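Local coordinates for nitrate regulatory protein (Klebsiella oxytoca, PDB 4AKK) that controls nasFEDCBA operon expression in response to nitrate and nitrite, binding the nasF leader RNA at its terminator to cause transcription antitermination, at residues A[64-69]-A[107-112]; A[71-76]-A[161-166]; A[122-127]-A[167-172]. All blocks are in the same frame, centred on the assembly; numbering follows the deposited sequence.

Interaction 1 of 3, residues A[64-69]-A[107-112]; sequences GQISAL and TRFYAA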
# COMPACT_ATOMS: atom_id res chain seq x y z
N GLY A 64 23.76 -3.79 -3.10
CA GLY A 64 24.50 -4.43 -4.17
C GLY A 64 24.95 -5.84 -3.85
O GLY A 64 24.89 -6.72 -4.71
N GLN A 65 25.42 -6.05 -2.62
CA GLN A 65 25.81 -7.39 -2.17
C GLN A 65 24.62 -8.33 -2.03
O GLN A 65 24.74 -9.53 -2.27
CB GLN A 65 26.59 -7.32 -0.85
CG GLN A 65 27.96 -6.63 -1.00
CD GLN A 65 28.79 -7.20 -2.15
OE1 GLN A 65 28.81 -8.52 -2.26
NE2 GLN A 65 29.38 -6.46 -2.93
N ILE A 66 23.46 -7.80 -1.66
CA ILE A 66 22.26 -8.62 -1.58
C ILE A 66 21.89 -9.08 -2.98
O ILE A 66 21.63 -10.26 -3.21
CB ILE A 66 21.09 -7.86 -0.93
CG1 ILE A 66 21.29 -7.78 0.58
CG2 ILE A 66 19.75 -8.53 -1.28
CD1 ILE A 66 20.49 -6.70 1.26
N SER A 67 21.91 -8.14 -3.92
CA SER A 67 21.62 -8.44 -5.31
C SER A 67 22.52 -9.54 -5.86
O SER A 67 22.06 -10.43 -6.57
CB SER A 67 21.78 -7.19 -6.16
OG SER A 67 21.62 -7.50 -7.53
N ALA A 68 23.81 -9.45 -5.56
CA ALA A 68 24.78 -10.41 -6.08
C ALA A 68 24.59 -11.79 -5.47
O ALA A 68 24.64 -12.80 -6.16
CB ALA A 68 26.21 -9.92 -5.85
N LEU A 69 24.37 -11.82 -4.16
CA LEU A 69 24.12 -13.08 -3.46
C LEU A 69 22.85 -13.74 -4.00
O LEU A 69 22.83 -14.94 -4.25
CB LEU A 69 24.00 -12.84 -1.96
CG LEU A 69 23.67 -14.05 -1.08
CD1 LEU A 69 24.71 -15.14 -1.26
CD2 LEU A 69 23.55 -13.65 0.38
N THR A 107 30.36 -14.29 2.04
CA THR A 107 31.43 -13.57 2.70
C THR A 107 31.30 -12.07 2.51
O THR A 107 31.38 -11.31 3.46
CB THR A 107 32.79 -14.03 2.14
OG1 THR A 107 32.92 -15.44 2.33
CG2 THR A 107 33.94 -13.30 2.84
N ARG A 108 31.13 -11.65 1.26
CA ARG A 108 30.97 -10.24 0.95
C ARG A 108 29.69 -9.67 1.59
O ARG A 108 29.68 -8.53 2.05
CB ARG A 108 30.92 -10.02 -0.56
CG ARG A 108 32.25 -10.30 -1.29
CD ARG A 108 32.01 -10.37 -2.80
NE ARG A 108 33.23 -10.20 -3.58
CZ ARG A 108 33.62 -9.04 -4.11
NH1 ARG A 108 32.88 -7.95 -3.94
NH2 ARG A 108 34.74 -8.97 -4.81
N PHE A 109 28.62 -10.46 1.59
CA PHE A 109 27.35 -10.05 2.19
C PHE A 109 27.50 -9.84 3.69
O PHE A 109 27.04 -8.83 4.24
CB PHE A 109 26.27 -11.11 1.93
CG PHE A 109 25.00 -10.93 2.73
CD1 PHE A 109 24.12 -9.89 2.45
CD2 PHE A 109 24.68 -11.81 3.75
CE1 PHE A 109 22.95 -9.73 3.19
CE2 PHE A 109 23.51 -11.66 4.50
CZ PHE A 109 22.64 -10.62 4.21
N TYR A 110 28.15 -10.80 4.36
CA TYR A 110 28.36 -10.74 5.80
C TYR A 110 29.24 -9.53 6.15
O TYR A 110 29.05 -8.90 7.19
CB TYR A 110 28.99 -12.04 6.32
CG TYR A 110 28.02 -13.21 6.46
CD1 TYR A 110 26.76 -13.03 7.00
CD2 TYR A 110 28.38 -14.50 6.07
CE1 TYR A 110 25.88 -14.09 7.14
CE2 TYR A 110 27.50 -15.56 6.21
CZ TYR A 110 26.26 -15.35 6.75
OH TYR A 110 25.37 -16.39 6.90
N ALA A 111 30.19 -9.22 5.27
CA ALA A 111 31.05 -8.06 5.45
C ALA A 111 30.25 -6.76 5.34
O ALA A 111 30.37 -5.87 6.19
CB ALA A 111 32.18 -8.07 4.43
N ALA A 112 29.42 -6.66 4.30
CA ALA A 112 28.59 -5.48 4.10
C ALA A 112 27.60 -5.26 5.26
O ALA A 112 27.08 -4.16 5.43
CB ALA A 112 27.86 -5.55 2.77
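Q65 and F109 mark the closest backbone approach, CA to CA 5.3 Å, of two nearly antiparallel helices whose local axes pass 9.0 Å apart at 157°. F109 is the main apolar group of the contact. Its ring meets both I66 and L69 of helix 56-85. I66 meets the ring at its edge, with CG1 3.7 Å from F109 CE1. L69 comes over one face. Its CD2 lies 4.2 Å from the centroid of the F109 ring, a CH-pi contact. With CG anti to the backbone N (chi1 177°), the L69 side chain carries this methyl across to the ring. Q65 works on the outer side. Its CG, anti to the carbonyl carbon (chi1 -67°), packs on A112 CB at 3.9 Å. The bend at chi2 turns the amide to R108, where the two side chains meet at a slant. There Q65 OE1 sits 3.1 Å from R108 CB, and NE2 faces the edge of the R108 guanidinium in its plane. L166 of helix 152-167 also packs on L69 and F109. No hydrogen bond joins the two segments. Cohesion therefore comes from apolar packing round one buried phenylalanine, with polar side chains on the more exposed side.

Interaction 2 of 3, residues A[71-76]-A[161-166]; sequences HMLQCE and RIIRHL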
# COMPACT_ATOMS: atom_id res chain seq x y z
N HIS A 71 21.58 -13.37 -6.89
CA HIS A 71 21.83 -13.85 -8.24
C HIS A 71 22.54 -15.21 -8.25
O HIS A 71 22.14 -16.13 -8.97
CB HIS A 71 22.62 -12.81 -9.06
CG HIS A 71 22.90 -13.27 -10.46
ND1 HIS A 71 21.94 -13.26 -11.45
CD2 HIS A 71 24.02 -13.79 -11.02
CE1 HIS A 71 22.46 -13.74 -12.57
NE2 HIS A 71 23.72 -14.07 -12.34
N MET A 72 23.59 -15.34 -7.44
CA MET A 72 24.29 -16.61 -7.33
C MET A 72 23.37 -17.72 -6.80
O MET A 72 23.42 -18.85 -7.27
CB MET A 72 25.53 -16.48 -6.43
CG MET A 72 26.65 -15.55 -6.95
SD MET A 72 27.00 -15.43 -8.74
CE MET A 72 26.68 -17.05 -9.40
N LEU A 73 22.52 -17.38 -5.82
CA LEU A 73 21.56 -18.34 -5.28
C LEU A 73 20.57 -18.78 -6.36
O LEU A 73 20.16 -19.94 -6.40
CB LEU A 73 20.81 -17.76 -4.08
CG LEU A 73 21.64 -17.70 -2.79
CD1 LEU A 73 20.99 -16.77 -1.79
CD2 LEU A 73 21.83 -19.09 -2.20
N GLN A 74 20.19 -17.85 -7.23
CA GLN A 74 19.34 -18.18 -8.38
C GLN A 74 20.05 -19.13 -9.35
O GLN A 74 19.43 -20.03 -9.93
CB GLN A 74 18.93 -16.89 -9.11
CG GLN A 74 17.87 -16.05 -8.38
CD GLN A 74 17.84 -14.58 -8.80
OE1 GLN A 74 18.81 -14.08 -9.39
NE2 GLN A 74 16.74 -13.89 -8.49
N CYS A 75 21.35 -18.93 -9.55
CA CYS A 75 22.14 -19.85 -10.38
C CYS A 75 22.19 -21.23 -9.73
O CYS A 75 21.97 -22.25 -10.38
CB CYS A 75 23.56 -19.32 -10.61
SG CYS A 75 23.65 -17.74 -11.53
N GLU A 76 22.47 -21.26 -8.43
CA GLU A 76 22.50 -22.53 -7.71
C GLU A 76 21.13 -23.21 -7.74
O GLU A 76 21.04 -24.41 -7.93
CB GLU A 76 22.99 -22.35 -6.27
CG GLU A 76 23.28 -23.68 -5.57
CD GLU A 76 23.98 -23.51 -4.23
OE1 GLU A 76 24.27 -22.36 -3.84
OE2 GLU A 76 24.24 -24.53 -3.56
N ARG A 161 13.04 -19.56 -0.62
CA ARG A 161 12.78 -18.98 0.69
C ARG A 161 13.97 -18.17 1.21
O ARG A 161 13.80 -17.08 1.76
CB ARG A 161 12.40 -20.07 1.70
CG ARG A 161 12.38 -19.57 3.14
CD ARG A 161 11.87 -20.63 4.09
NE ARG A 161 12.77 -21.78 4.16
CZ ARG A 161 12.60 -22.81 4.98
NH1 ARG A 161 11.56 -22.84 5.82
NH2 ARG A 161 13.46 -23.82 4.97
N ILE A 162 15.18 -18.69 1.04
CA ILE A 162 16.38 -17.95 1.39
C ILE A 162 16.43 -16.64 0.60
O ILE A 162 16.71 -15.57 1.14
CB ILE A 162 17.65 -18.76 1.10
CG1 ILE A 162 17.73 -19.96 2.06
CG2 ILE A 162 18.90 -17.89 1.24
CD1 ILE A 162 18.85 -20.93 1.74
N ILE A 163 16.14 -16.75 -0.69
CA ILE A 163 16.12 -15.60 -1.59
C ILE A 163 15.11 -14.52 -1.19
O ILE A 163 15.42 -13.32 -1.22
CB ILE A 163 15.89 -16.05 -3.06
CG1 ILE A 163 17.15 -16.76 -3.58
CG2 ILE A 163 15.54 -14.84 -3.93
CD1 ILE A 163 16.95 -17.58 -4.87
N ARG A 164 13.91 -14.95 -0.81
CA ARG A 164 12.86 -14.00 -0.45
C ARG A 164 13.18 -13.17 0.79
O ARG A 164 12.89 -11.97 0.84
CB ARG A 164 11.53 -14.75 -0.25
CG ARG A 164 10.42 -13.89 0.36
CD ARG A 164 9.08 -14.60 0.29
NE ARG A 164 9.17 -15.95 0.83
CZ ARG A 164 8.93 -16.26 2.10
NH1 ARG A 164 8.56 -15.31 2.96
NH2 ARG A 164 9.04 -17.52 2.50
N HIS A 165 13.77 -13.80 1.80
CA HIS A 165 14.17 -13.07 3.00
C HIS A 165 15.34 -12.12 2.76
O HIS A 165 15.44 -11.09 3.41
CB HIS A 165 14.49 -14.04 4.14
CG HIS A 165 13.30 -14.79 4.61
ND1 HIS A 165 12.08 -14.37 5.03
CD2 HIS A 165 13.25 -16.17 4.65
CE1 HIS A 165 11.34 -15.48 5.32
NE2 HIS A 165 12.07 -16.56 5.08
N LEU A 166 16.19 -12.46 1.80
CA LEU A 166 17.30 -11.58 1.45
C LEU A 166 16.74 -10.35 0.77
O LEU A 166 17.11 -9.24 1.10
CB LEU A 166 18.29 -12.30 0.52
CG LEU A 166 19.21 -13.28 1.24
CD1 LEU A 166 19.96 -14.14 0.24
CD2 LEU A 166 20.18 -12.52 2.16
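I162 is the first residue of segment 161-166 to touch helix 56-85, which it meets through L73. Its branch methyl CG2 does the touching, 3.8 Å from L73 CD1, and the two side chains cross at about a right angle. L138 of helix 138-147 packs on both of them. R161, just before, turns instead to Y134.

I163 comes next and is level with L73, their CA atoms 7.1 Å apart. It uses CG1, not its CG2 methyl. CG1 lies anti to the carbonyl carbon (chi1 -71°) and packs on L73 CB at 3.8 Å. Its end, CD1, continues to the aliphatic part of Q74, where it is 3.9 Å from CG. Only the stem of Q74 serves this contact. Its amide is committed elsewhere, with OE1 bonded to K196 NZ and NE2 to E197 OE1. Those bonds to helix 180-212 fix the rotation of the buried amide.

R164 and H165 take no part in the contact. H165 meets the ring of Y134 and packs on A332 of the second subunit.

L166 closes the contact. Its CD1 is 3.5 Å from L73 CD1, tighter than usual for two methyl carbons. L73 CD1 thus touches both I162 CG2 and L166 CD1, from residues one helical turn apart, and sits in the notch they form. L73 CB rests on I163. No hydrogen bond crosses between the segments.

All five touching side chains are buried. The local axes run almost antiparallel, at 167°, and pass 10.1 Å apart. One leucine set among aliphatic side chains of a facing helix is plain helix-bundle packing. Here it joins helices 56-85 and 152-167 in the all-helical NIT nitrate-sensing domain.

Interaction 3 of 3, residues A[122-127]-A[167-172]; sequences SALCWR and LNIVPQ
R127 and Q172 meet at about a right angle where the start of helix 122-134 packs on the short helix 169-173, a helix-to-helix contact within the all-helical NIT domain. Their flat ends are nearly coplanar, 28° apart. Q172 OE1 lies at the edge of the R127 guanidinium, in its plane. The bond from R127 NE to Q172 OE1 is straight but long, 3.4 Å, and counts as weak.

Q172 owes its position to its own bent chain. CG lies anti to the backbone N (chi1 -160°), and a turn at chi2 brings the amide back over the start of helix 122-134. On the way CG passes 3.7 Å from L124 CA. The nitrogen NE2 ends 3.3 Å from A123 CB and is hydrogen-bonded to D175 OD2. Both polar atoms of the amide therefore have a partner, though the bond at OE1 is weak and that at NE2 goes outside the contact.

L124 and Q172 slide past each other in opposite directions. L124 CD1 touches Q172 CB at 3.8 Å and also reaches I169 CG2 at 3.9 Å, forming the apolar side of the contact.

N168 approaches R127 differently. Its amide is turned 62° from the guanidinium plane and sits obliquely to it. OD1 is taken by Q351 NE2 of helix 341-358, and Q351 also packs on R127 and P171. The second subunit also packs on helix 122-134: its F42 meets W126 edge-to-face and its L335 packs on R127.

A water links R127 and N168. It accepts a hydrogen bond from R127 NH1 at 3.0 Å and another from N168 ND2 at 3.2 Å.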
# COMPACT_ATOMS: atom_id res chain seq x y z
N SER A 122 15.13 -1.07 14.32
CA SER A 122 14.65 -2.33 14.86
C SER A 122 14.07 -3.23 13.76
O SER A 122 14.35 -4.42 13.72
CB SER A 122 13.60 -2.07 15.94
OG SER A 122 13.11 -3.29 16.46
N ALA A 123 13.27 -2.66 12.87
CA ALA A 123 12.69 -3.46 11.80
C ALA A 123 13.76 -4.02 10.84
O ALA A 123 13.67 -5.17 10.40
CB ALA A 123 11.64 -2.66 11.05
N LEU A 124 14.78 -3.23 10.52
CA LEU A 124 15.87 -3.70 9.66
C LEU A 124 16.63 -4.84 10.33
O LEU A 124 16.99 -5.84 9.68
CB LEU A 124 16.83 -2.56 9.29
CG LEU A 124 17.91 -2.96 8.28
CD1 LEU A 124 17.27 -3.37 6.95
CD2 LEU A 124 18.90 -1.81 8.07
N CYS A 125 16.88 -4.70 11.62
CA CYS A 125 17.47 -5.79 12.39
C CYS A 125 16.68 -7.09 12.26
O CYS A 125 17.26 -8.17 12.08
CB CYS A 125 17.58 -5.41 13.86
SG CYS A 125 18.74 -4.05 14.17
N TRP A 126 15.35 -6.99 12.36
CA TRP A 126 14.51 -8.18 12.23
C TRP A 126 14.62 -8.81 10.84
O TRP A 126 14.72 -10.03 10.71
CB TRP A 126 13.05 -7.86 12.56
CG TRP A 126 12.70 -7.97 14.02
CD1 TRP A 126 12.90 -7.03 14.99
CD2 TRP A 126 12.07 -9.09 14.66
NE1 TRP A 126 12.44 -7.49 16.20
CE2 TRP A 126 11.92 -8.75 16.03
CE3 TRP A 126 11.61 -10.33 14.22
CZ2 TRP A 126 11.34 -9.62 16.96
CZ3 TRP A 126 11.03 -11.19 15.15
CH2 TRP A 126 10.90 -10.83 16.50
N ARG A 127 14.62 -7.98 9.80
CA ARG A 127 14.72 -8.49 8.44
C ARG A 127 16.04 -9.21 8.25
O ARG A 127 16.10 -10.31 7.70
CB ARG A 127 14.62 -7.35 7.42
CG ARG A 127 13.24 -6.72 7.31
CD ARG A 127 12.20 -7.68 6.72
NE ARG A 127 10.92 -7.00 6.50
CZ ARG A 127 9.79 -7.60 6.16
NH1 ARG A 127 9.76 -8.92 5.99
NH2 ARG A 127 8.68 -6.89 5.99
N LEU A 167 15.83 -10.58 -0.18
CA LEU A 167 15.17 -9.51 -0.91
C LEU A 167 14.35 -8.59 -0.01
O LEU A 167 14.29 -7.39 -0.26
CB LEU A 167 14.26 -10.09 -2.00
CG LEU A 167 14.96 -10.70 -3.21
CD1 LEU A 167 13.94 -11.16 -4.24
CD2 LEU A 167 15.93 -9.71 -3.83
N ASN A 168 13.72 -9.15 1.02
CA ASN A 168 12.92 -8.37 1.96
C ASN A 168 13.76 -7.38 2.76
O ASN A 168 13.22 -6.48 3.39
CB ASN A 168 12.13 -9.28 2.94
CG ASN A 168 11.02 -10.07 2.26
OD1 ASN A 168 10.62 -9.77 1.13
ND2 ASN A 168 10.51 -11.09 2.95
N ILE A 169 15.07 -7.55 2.76
CA ILE A 169 15.90 -6.57 3.43
C ILE A 169 15.85 -5.23 2.69
O ILE A 169 15.86 -4.17 3.30
CB ILE A 169 17.37 -7.01 3.55
CG1 ILE A 169 17.49 -8.26 4.43
CG2 ILE A 169 18.21 -5.85 4.08
CD1 ILE A 169 18.88 -8.88 4.42
N VAL A 170 15.78 -5.29 1.36
CA VAL A 170 15.96 -4.10 0.52
C VAL A 170 14.97 -2.95 0.75
O VAL A 170 15.39 -1.82 0.96
CB VAL A 170 16.00 -4.46 -0.98
CG1 VAL A 170 16.14 -3.21 -1.83
CG2 VAL A 170 17.15 -5.42 -1.26
N PRO A 171 13.66 -3.24 0.69
CA PRO A 171 12.67 -2.19 0.94
C PRO A 171 12.80 -1.61 2.35
O PRO A 171 12.53 -0.44 2.58
CB PRO A 171 11.32 -2.92 0.82
CG PRO A 171 11.63 -4.20 0.08
CD PRO A 171 13.03 -4.55 0.47
N GLN A 172 13.21 -2.45 3.28
CA GLN A 172 13.40 -2.00 4.65
C GLN A 172 14.55 -1.00 4.72
O GLN A 172 14.57 -0.12 5.57
CB GLN A 172 13.70 -3.18 5.57
CG GLN A 172 13.42 -2.86 7.02
CD GLN A 172 11.95 -2.71 7.26
OE1 GLN A 172 11.16 -3.58 6.87
NE2 GLN A 172 11.56 -1.61 7.90
O HOH W 1 11.71 -11.23 5.87

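How the interactions relate
All three contacts lie within the NIT domain, their centres 12 to 16 Å apart. Interactions 1 and 2 share helix 56-85, and L166 joins them directly. Interaction 1 also touches interaction 3, where I66 and F109 reach I169. Interactions 2 and 3 adjoin only in sequence, since helix 152-167 leads straight into helix 169-173. Along the chain, interaction 1 closes before interaction 3 opens. Interaction 2 crosses both, because its first segment lies between those of interaction 1 and its second between those of interaction 3. Helix 56-85 thus joins helices 92-117 and 152-167 and, through I66, touches interaction 3, consistent with a shared core of the nitrate-sensing domain.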